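Local coordinates for protein alginate lyase, family PL7 (Zobellia galactanivorans, PDB 3ZPY) that probably cleaves alginate chains as a polysaccharide lyase, this chain being the catalytic domain of the longer enzyme, at residues Lys16-Ile21 with Tyr30-Thr35; Phe60-Gly65 with Gln73-Glu78. All coordinates share one frame; numbering follows the deposited sequence.

Contact 1: Lys16-Ile21 with Tyr30-Thr35; sequences KINSFI and YYDDIT. With NA (sodium ion), chain C.
Tyr30 lies across Phe20 and runs back along strand 16-21. Its CB sits 3.5 Å from Phe20 CE2. One step further, CD1 stands over a face of the Phe20 ring toward its rim, 3.6 Å from Phe20 CE1, and also meets the carbonyl oxygen of Ser19. CE1 touches both that oxygen and Asn18 CB, and the OH ends 3.2 Å from Asn18 CB. This course follows from CG standing anti to the backbone N (chi1 -177°); the ring planes of Phe20 and Tyr30 are inclined at 49°. A serine in place of Phe20 would probably leave Tyr30 CB and CD1 without their packing surface and let the tyrosine ring shift. Behind the rings, Ser19 and Tyr31 form an antiparallel hydrogen-bonded pair, with Tyr31 N to Ser19 O at 2.8 Å. Beyond it the second segment leaves the strand, yet Ile34 N still bonds almost straight to Ile17 O at 2.9 Å. Ile34 CG2 packs on Ile17 CB, while its CD1 extends to Ile21 CG2, 3.7 Å away. Asp33 OD1 fixes the bend, accepting from Thr35 OG1 and Thr35 N on the same face of the carboxylate, and a water joins it to Ile17 N. The arrangement is a beta hairpin whose second arm ends in an Asx turn, from which Thr35 O, with Ala37 and Ile40, binds the sodium ion.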
ATOM      1  N   LYS A  16      -4.026  11.306   2.758  1.00  5.67           N
ATOM      2  CA  LYS A  16      -5.214  10.925   3.436  1.00  5.77           C
ATOM      3  C   LYS A  16      -4.988   9.526   4.051  1.00  5.89           C
ATOM      4  O   LYS A  16      -4.411   8.630   3.424  1.00  5.85           O
ATOM      5  CB  LYS A  16      -6.361  10.867   2.408  1.00  6.57           C
ATOM      6  CG  LYS A  16      -7.654  10.234   2.882  1.00  8.64           C
ATOM      7  CD  LYS A  16      -8.811  10.503   1.846  1.00 11.57           C
ATOM      8  CE  LYS A  16      -9.117  12.001   1.481  1.00 21.24           C
ATOM      9  NZ  LYS A  16     -10.295  12.454   0.579  1.00 24.71           N
ATOM     10  N   ILE A  17      -5.521   9.356   5.264  1.00  5.48           N
ATOM     11  CA  ILE A  17      -5.339   8.099   6.019  1.00  5.38           C
ATOM     12  C   ILE A  17      -6.592   7.234   5.900  1.00  6.08           C
ATOM     13  O   ILE A  17      -7.651   7.619   6.396  1.00  7.77           O
ATOM     14  CB  ILE A  17      -5.041   8.393   7.496  1.00  6.23           C
ATOM     15  CG1 ILE A  17      -3.775   9.186   7.619  1.00  6.55           C
ATOM     16  CG2 ILE A  17      -4.826   7.071   8.242  1.00  6.47           C
ATOM     17  CD1 ILE A  17      -3.643   9.769   9.043  1.00  6.75           C
ATOM     18  N   ASN A  18      -6.394   6.067   5.209  1.00  6.20           N
ATOM     19  CA  ASN A  18      -7.444   5.011   5.124  1.00  6.31           C
ATOM     20  C   ASN A  18      -7.296   4.067   6.338  1.00  6.55           C
ATOM     21  O   ASN A  18      -6.227   3.523   6.555  1.00  6.94           O
ATOM     22  CB  ASN A  18      -7.314   4.132   3.864  1.00  8.34           C
ATOM     23  CG  ASN A  18      -7.181   4.870   2.550  1.00  8.07           C
ATOM     24  OD1 ASN A  18      -7.770   5.931   2.295  1.00 11.50           O
ATOM     25  ND2 ASN A  18      -6.465   4.259   1.681  1.00  8.71           N
ATOM     26  N   SER A  19      -8.302   3.971   7.231  1.00  5.67           N
ATOM     27  CA  SER A  19      -8.195   3.127   8.396  1.00  5.15           C
ATOM     28  C   SER A  19      -9.525   2.661   8.833  1.00  6.51           C
ATOM     29  O   SER A  19     -10.572   2.858   8.118  1.00  8.25           O
ATOM     30  CB  SER A  19      -7.396   3.849   9.505  1.00  6.03           C
ATOM     31  OG  SER A  19      -6.985   2.951  10.503  1.00  6.22           O
ATOM     32  N   PHE A  20      -9.549   1.964   9.965  1.00  7.88           N
ATOM     33  CA  PHE A  20     -10.779   1.390  10.493  1.00  8.25           C
ATOM     34  C   PHE A  20     -11.036   1.935  11.897  1.00  9.18           C
ATOM     35  O   PHE A  20     -10.076   2.370  12.568  1.00  9.59           O
ATOM     36  CB  PHE A  20     -10.637  -0.154  10.643  1.00 10.45           C
ATOM     37  CG  PHE A  20     -10.836  -0.900   9.356  1.00  7.87           C
ATOM     38  CD1 PHE A  20      -9.795  -1.015   8.442  1.00  8.34           C
ATOM     39  CD2 PHE A  20     -12.103  -1.498   9.057  1.00  9.62           C
ATOM     40  CE1 PHE A  20     -10.001  -1.619   7.204  1.00  8.32           C
ATOM     41  CE2 PHE A  20     -12.274  -2.108   7.813  1.00 10.39           C
ATOM     42  CZ  PHE A  20     -11.217  -2.224   6.924  1.00  8.23           C
ATOM     43  N   ILE A  21     -12.288   1.869  12.324  1.00 11.03           N
ATOM     44  CA  ILE A  21     -12.597   2.043  13.716  1.00 12.84           C
ATOM     45  C   ILE A  21     -13.200   0.765  14.280  1.00 12.96           C
ATOM     46  O   ILE A  21     -13.721  -0.062  13.518  1.00 15.52           O
ATOM     47  CB  ILE A  21     -13.492   3.279  13.975  1.00 14.13           C
ATOM     48  CG1 ILE A  21     -14.926   3.088  13.487  1.00 16.47           C
ATOM     49  CG2 ILE A  21     -12.833   4.567  13.495  1.00 15.44           C
ATOM     50  CD1 ILE A  21     -15.869   4.151  14.058  1.00 17.66           C
ATOM     51  N   TYR A  30     -14.731   0.588   8.053  1.00 11.56           N
ATOM     52  CA  TYR A  30     -13.739   1.257   7.237  1.00 10.32           C
ATOM     53  C   TYR A  30     -14.086   2.735   7.001  1.00 10.45           C
ATOM     54  O   TYR A  30     -15.255   3.094   6.733  1.00 13.02           O
ATOM     55  CB  TYR A  30     -13.671   0.523   5.887  1.00 10.97           C
ATOM     56  CG  TYR A  30     -12.616   1.077   4.947  1.00  9.65           C
ATOM     57  CD1 TYR A  30     -11.275   1.110   5.314  1.00 10.42           C
ATOM     58  CD2 TYR A  30     -12.962   1.582   3.733  1.00 11.40           C
ATOM     59  CE1 TYR A  30     -10.310   1.638   4.493  1.00  9.81           C
ATOM     60  CE2 TYR A  30     -12.024   2.087   2.886  1.00 11.32           C
ATOM     61  CZ  TYR A  30     -10.689   2.103   3.275  1.00  7.55           C
ATOM     62  OH  TYR A  30      -9.770   2.641   2.415  1.00 10.11           O
ATOM     63  N   TYR A  31     -13.058   3.557   7.008  1.00  8.78           N
ATOM     64  CA  TYR A  31     -13.126   4.969   6.598  1.00  8.14           C
ATOM     65  C   TYR A  31     -12.077   5.261   5.587  1.00  9.58           C
ATOM     66  O   TYR A  31     -10.874   5.189   5.882  1.00  9.63           O
ATOM     67  CB  TYR A  31     -12.895   5.932   7.791  1.00  9.67           C
ATOM     68  CG  TYR A  31     -14.099   6.018   8.675  1.00 11.31           C
ATOM     69  CD1 TYR A  31     -14.366   5.022   9.644  1.00 12.69           C
ATOM     70  CD2 TYR A  31     -14.987   7.087   8.542  1.00 14.49           C
ATOM     71  CE1 TYR A  31     -15.506   5.100  10.457  1.00 14.58           C
ATOM     72  CE2 TYR A  31     -16.117   7.180   9.359  1.00 14.31           C
ATOM     73  CZ  TYR A  31     -16.375   6.188  10.316  1.00 15.06           C
ATOM     74  OH  TYR A  31     -17.494   6.253  11.098  1.00 19.10           O
ATOM     75  N   ASP A  32     -12.498   5.713   4.417  1.00 11.76           N
ATOM     76  CA  ASP A  32     -11.552   6.176   3.415  1.00 10.66           C
ATOM     77  C   ASP A  32     -10.746   7.380   3.946  1.00  9.41           C
ATOM     78  O   ASP A  32      -9.612   7.507   3.639  1.00  9.22           O
ATOM     79  CB  ASP A  32     -12.372   6.511   2.156  1.00 13.42           C
ATOM     80  CG  ASP A  32     -11.561   7.199   1.107  1.00 14.74           C
ATOM     81  OD1 ASP A  32     -10.859   6.473   0.388  1.00 15.94           O
ATOM     82  OD2 ASP A  32     -11.639   8.452   1.017  1.00 15.38           O
ATOM     83  N   ASP A  33     -11.399   8.251   4.716  1.00  9.77           N
ATOM     84  CA  ASP A  33     -10.674   9.266   5.441  1.00  8.83           C
ATOM     85  C   ASP A  33     -11.037   9.106   6.914  1.00  9.01           C
ATOM     86  O   ASP A  33     -12.135   9.466   7.335  1.00  8.05           O
ATOM     87  CB  ASP A  33     -11.064  10.661   4.916  1.00  9.56           C
ATOM     88  CG  ASP A  33     -10.249  11.757   5.608  1.00 11.15           C
ATOM     89  OD1 ASP A  33      -9.726  11.483   6.718  1.00  9.79           O
ATOM     90  OD2 ASP A  33     -10.214  12.908   5.093  1.00 16.72           O
ATOM     91  N   ILE A  34     -10.059   8.569   7.667  1.00  7.54           N
ATOM     92  CA  ILE A  34     -10.302   8.258   9.065  1.00  8.13           C
ATOM     93  C   ILE A  34     -10.710   9.486   9.905  1.00  9.26           C
ATOM     94  O   ILE A  34     -11.328   9.365  10.960  1.00  9.61           O
ATOM     95  CB  ILE A  34      -9.079   7.528   9.675  1.00  8.42           C
ATOM     96  CG1 ILE A  34      -9.495   6.866  11.003  1.00  8.33           C
ATOM     97  CG2 ILE A  34      -7.922   8.544   9.844  1.00  8.40           C
ATOM     98  CD1 ILE A  34     -10.474   5.713  10.877  1.00 10.95           C
ATOM     99  N   THR A  35     -10.282  10.651   9.441  1.00  9.96           N
ATOM    100  CA  THR A  35     -10.631  11.839  10.194  1.00 11.58           C
ATOM    101  C   THR A  35     -12.130  12.157  10.152  1.00 12.18           C
ATOM    102  O   THR A  35     -12.610  13.009  10.895  1.00 14.05           O
ATOM    103  CB  THR A  35      -9.794  13.075   9.805  1.00 11.93           C
ATOM    104  OG1 THR A  35     -10.103  13.501   8.483  1.00 12.30           O
ATOM    105  CG2 THR A  35      -8.337  12.874   9.956  1.00 10.87           C
TER
HETATM  106 NA    NA C 450     -13.515  13.647  13.409  1.00  8.86          NA
HETATM  107  O   HOH W   1      -6.934  11.473   6.526  1.00  7.77           O
HETATM  108  O   HOH W   2     -14.581  16.129  12.227  1.00 27.45           O

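Contact 2: Phe60-Gly65 with Gln73-Glu78; sequences FKCYRG and QNPRVE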
ATOM      1  N   PHE A  60       1.350  -0.135  10.099  1.00  3.78           N
ATOM      2  CA  PHE A  60       0.040  -0.323   9.443  1.00  4.30           C
ATOM      3  C   PHE A  60      -0.269  -1.734   9.622  1.00  4.03           C
ATOM      4  O   PHE A  60       0.374  -2.623   9.016  1.00  4.51           O
ATOM      5  CB  PHE A  60       0.199  -0.003   7.960  1.00  4.85           C
ATOM      6  CG  PHE A  60       0.611   1.440   7.685  1.00  4.63           C
ATOM      7  CD1 PHE A  60       1.967   1.840   7.858  1.00  4.03           C
ATOM      8  CD2 PHE A  60      -0.332   2.386   7.229  1.00  5.39           C
ATOM      9  CE1 PHE A  60       2.337   3.183   7.595  1.00  5.03           C
ATOM     10  CE2 PHE A  60       0.037   3.685   7.017  1.00  4.82           C
ATOM     11  CZ  PHE A  60       1.375   4.075   7.133  1.00  5.77           C
ATOM     12  N   LYS A  61      -1.304  -1.977  10.476  1.00  4.13           N
ATOM     13  CA  LYS A  61      -1.675  -3.353  10.849  1.00  4.12           C
ATOM     14  C   LYS A  61      -3.137  -3.607  10.325  1.00  5.28           C
ATOM     15  O   LYS A  61      -4.074  -2.839  10.697  1.00  6.13           O
ATOM     16  CB  LYS A  61      -1.635  -3.449  12.447  1.00  4.88           C
ATOM     17  CG  LYS A  61      -1.760  -4.869  12.917  1.00  5.77           C
ATOM     18  CD  LYS A  61      -1.534  -5.007  14.406  1.00  7.93           C
ATOM     19  CE  LYS A  61      -1.577  -6.427  14.867  1.00  8.64           C
ATOM     20  NZ  LYS A  61      -1.138  -6.520  16.277  1.00 10.42           N
ATOM     21  N   CYS A  62      -3.249  -4.622   9.482  1.00  5.15           N
ATOM     22  CA  CYS A  62      -4.556  -4.923   8.855  1.00  5.77           C
ATOM     23  C   CYS A  62      -4.821  -6.407   8.971  1.00  5.75           C
ATOM     24  O   CYS A  62      -3.884  -7.216   8.979  1.00  7.10           O
ATOM     25  CB  CYS A  62      -4.541  -4.375   7.376  1.00  5.74           C
ATOM     26  SG  CYS A  62      -6.153  -4.418   6.598  1.00  7.76           S
ATOM     27  N   TYR A  63      -6.090  -6.776   9.041  1.00  6.66           N
ATOM     28  CA  TYR A  63      -6.436  -8.129   9.438  1.00  6.51           C
ATOM     29  C   TYR A  63      -7.240  -8.796   8.347  1.00  7.34           C
ATOM     30  O   TYR A  63      -8.075  -8.143   7.708  1.00  7.28           O
ATOM     31  CB  TYR A  63      -7.300  -8.160  10.750  1.00  7.23           C
ATOM     32  CG  TYR A  63      -6.608  -7.480  11.894  1.00  7.22           C
ATOM     33  CD1 TYR A  63      -6.548  -6.067  11.953  1.00  8.44           C
ATOM     34  CD2 TYR A  63      -6.081  -8.248  12.965  1.00  7.07           C
ATOM     35  CE1 TYR A  63      -5.886  -5.400  12.951  1.00  9.45           C
ATOM     36  CE2 TYR A  63      -5.407  -7.564  14.016  1.00  7.09           C
ATOM     37  CZ  TYR A  63      -5.422  -6.155  14.026  1.00  7.22           C
ATOM     38  OH  TYR A  63      -4.700  -5.506  15.015  1.00  8.75           O
ATOM     39  N   ARG A  64      -6.968 -10.083   8.142  1.00  7.44           N
ATOM     40  CA  ARG A  64      -7.825 -10.929   7.288  1.00  8.40           C
ATOM     41  C   ARG A  64      -9.264 -10.767   7.770  1.00  9.91           C
ATOM     42  O   ARG A  64      -9.559 -10.809   8.990  1.00  8.43           O
ATOM     43  CB  ARG A  64      -7.387 -12.389   7.577  1.00  8.74           C
ATOM     44  CG  ARG A  64      -8.071 -13.467   6.706  1.00  8.11           C
ATOM     45  CD  ARG A  64      -7.528 -14.835   7.125  1.00  8.22           C
ATOM     46  NE  ARG A  64      -7.829 -15.904   6.150  1.00  9.44           N
ATOM     47  CZ  ARG A  64      -8.795 -16.809   6.268  1.00  9.47           C
ATOM     48  NH1 ARG A  64      -9.732 -16.716   7.205  1.00 11.97           N
ATOM     49  NH2 ARG A  64      -8.846 -17.825   5.414  1.00 12.83           N
ATOM     50  N   GLY A  65     -10.190 -10.553   6.806  1.00  9.48           N
ATOM     51  CA  GLY A  65     -11.639 -10.498   7.165  1.00 12.62           C
ATOM     52  C   GLY A  65     -12.049  -9.198   7.870  1.00  9.53           C
ATOM     53  O   GLY A  65     -13.177  -9.131   8.274  1.00 13.02           O
ATOM     54  N   GLN A  73     -14.114  -7.307  -0.290  1.00 22.43           N
ATOM     55  CA  GLN A  73     -12.834  -7.015  -1.020  1.00 17.57           C
ATOM     56  C   GLN A  73     -11.694  -6.961  -0.062  1.00 14.27           C
ATOM     57  O   GLN A  73     -11.916  -6.929   1.151  1.00 17.88           O
ATOM     58  CB  GLN A  73     -12.862  -5.657  -1.748  1.00 20.97           C
ATOM     59  CG  GLN A  73     -14.088  -5.565  -2.633  0.50 26.40           C
ATOM     60  CD  GLN A  73     -13.781  -5.766  -4.090  0.50 23.06           C
ATOM     61  OE1 GLN A  73     -13.185  -4.884  -4.718  0.50 23.41           O
ATOM     62  NE2 GLN A  73     -14.260  -6.895  -4.671  0.50 23.52           N
ATOM     63  N   ASN A  74     -10.487  -6.929  -0.607  1.00 12.09           N
ATOM     64  CA  ASN A  74      -9.329  -6.879   0.253  1.00 10.47           C
ATOM     65  C   ASN A  74      -9.283  -5.589   1.094  1.00  9.42           C
ATOM     66  O   ASN A  74      -9.451  -4.464   0.565  1.00 11.36           O
ATOM     67  CB  ASN A  74      -8.064  -6.987  -0.627  1.00  9.27           C
ATOM     68  CG  ASN A  74      -7.853  -8.386  -1.202  1.00  9.38           C
ATOM     69  OD1 ASN A  74      -8.000  -9.380  -0.526  1.00 11.89           O
ATOM     70  ND2 ASN A  74      -7.502  -8.441  -2.470  1.00  9.41           N
ATOM     71  N   PRO A  75      -9.020  -5.736   2.408  1.00  7.64           N
ATOM     72  CA  PRO A  75      -8.995  -4.538   3.277  1.00  7.81           C
ATOM     73  C   PRO A  75      -7.598  -3.855   3.307  1.00  7.24           C
ATOM     74  O   PRO A  75      -6.556  -4.409   2.880  1.00  7.54           O
ATOM     75  CB  PRO A  75      -9.258  -5.123   4.690  1.00  7.65           C
ATOM     76  CG  PRO A  75      -8.625  -6.553   4.627  1.00  8.36           C
ATOM     77  CD  PRO A  75      -8.911  -7.019   3.178  1.00  9.06           C
ATOM     78  N   ARG A  76      -7.580  -2.628   3.830  1.00  6.50           N
ATOM     79  CA  ARG A  76      -6.290  -1.905   3.889  1.00  7.40           C
ATOM     80  C   ARG A  76      -6.283  -0.974   5.053  1.00  6.59           C
ATOM     81  O   ARG A  76      -7.356  -0.532   5.512  1.00  7.16           O
ATOM     82  CB  ARG A  76      -6.060  -1.065   2.600  1.00  6.67           C
ATOM     83  CG  ARG A  76      -7.104   0.069   2.438  1.00  8.09           C
ATOM     84  CD  ARG A  76      -7.013   0.735   1.076  1.00 10.14           C
ATOM     85  NE  ARG A  76      -7.769   0.002   0.060  1.00  8.63           N
ATOM     86  CZ  ARG A  76      -7.360  -0.246  -1.194  1.00  7.10           C
ATOM     87  NH1 ARG A  76      -6.178   0.227  -1.639  1.00 10.52           N
ATOM     88  NH2 ARG A  76      -8.225  -0.784  -2.028  1.00 13.16           N
ATOM     89  N   VAL A  77      -5.073  -0.620   5.500  1.00  5.13           N
ATOM     90  CA  VAL A  77      -4.824   0.525   6.358  1.00  5.63           C
ATOM     91  C   VAL A  77      -3.627   1.199   5.673  1.00  4.81           C
ATOM     92  O   VAL A  77      -2.614   0.575   5.508  1.00  5.40           O
ATOM     93  CB  VAL A  77      -4.487   0.092   7.764  1.00  5.49           C
ATOM     94  CG1 VAL A  77      -3.974   1.307   8.532  1.00  6.47           C
ATOM     95  CG2 VAL A  77      -5.649  -0.607   8.463  1.00  6.62           C
ATOM     96  N   GLU A  78      -3.793   2.390   5.138  1.00  5.07           N
ATOM     97  CA  GLU A  78      -2.856   2.883   4.103  1.00  6.23           C
ATOM     98  C   GLU A  78      -3.005   4.410   3.936  1.00  5.38           C
ATOM     99  O   GLU A  78      -3.966   4.949   4.342  1.00  6.95           O
ATOM    100  CB  GLU A  78      -3.164   2.063   2.812  1.00 11.81           C
ATOM    101  CG  GLU A  78      -2.346   2.158   1.645  1.00 12.95           C
ATOM    102  CD  GLU A  78      -2.861   1.328   0.523  1.00  9.82           C
ATOM    103  OE1 GLU A  78      -3.976   1.439   0.073  1.00 16.32           O
ATOM    104  OE2 GLU A  78      -1.978   0.821  -0.083  1.00 11.39           O
TER
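Glu78 OE1, on a residue whose backbone N lies at the edge of the Phe60 ring, is gripped by two cations: Arg76 NH1 at 3.0 Å and the amine of Lys218. The arginine bond is straight (162°), lies in the guanidinium plane and meets the syn side of the carboxylate, which should limit the turning of the guanidinium group. In the jelly-roll sandwich of alginate lyases the two strands belong to facing sheets and run antiparallel, 169° between their directions, without backbone hydrogen bonds joining them. Arg76 and Glu78 turn away from 60-65, and Tyr222 adds a cation-pi partner to the arginine; this face is consistent with the substrate groove of PL7 enzymes. Toward 60-65 point Pro75 and Val77, opposed by Phe60 and Cys62. The two methyls of Val77 divide the opposing strand between them: CG1 approaches Phe60 CD2, whereas CG2 stands 3.5 Å from Lys61 O and more loosely against Cys62 CB. Phe60 also brings CD2 to 3.4 Å from Val77 O, and its ring makes an edge-to-face pair with Phe51. With SG anti to its own backbone N (chi1 -170°), Cys62 reaches along its strand to the proline, SG lying 3.7 Å from Pro75 CB and 3.6 Å from Arg76 N. Past the sulfur, the proline ring meets the end of the strand, with Pro75 CG 3.5 Å from Tyr63 O.

Overall arrangement
From the N terminus, the chain first runs out along 16-21, turns, and comes back through 30-35, so that contact 1 closes an eight-residue connection, and its last residue already belongs to the sodium-binding loop. It then enters the other sheet through strands 51-53 and 58-63. Contact 2 closes the seven-residue connection by which the chain returns, in strand 76-83, to the sheet it had left. The two contacts follow in series, neither nested nor crossed, yet meet in space because 76-83 lies beside 15-21: Asn18 N approaches Glu78 O. Contact 1 thus ties the sheet's outer hairpin together, whereas contact 2 packs the two sheets of the sandwich against each other.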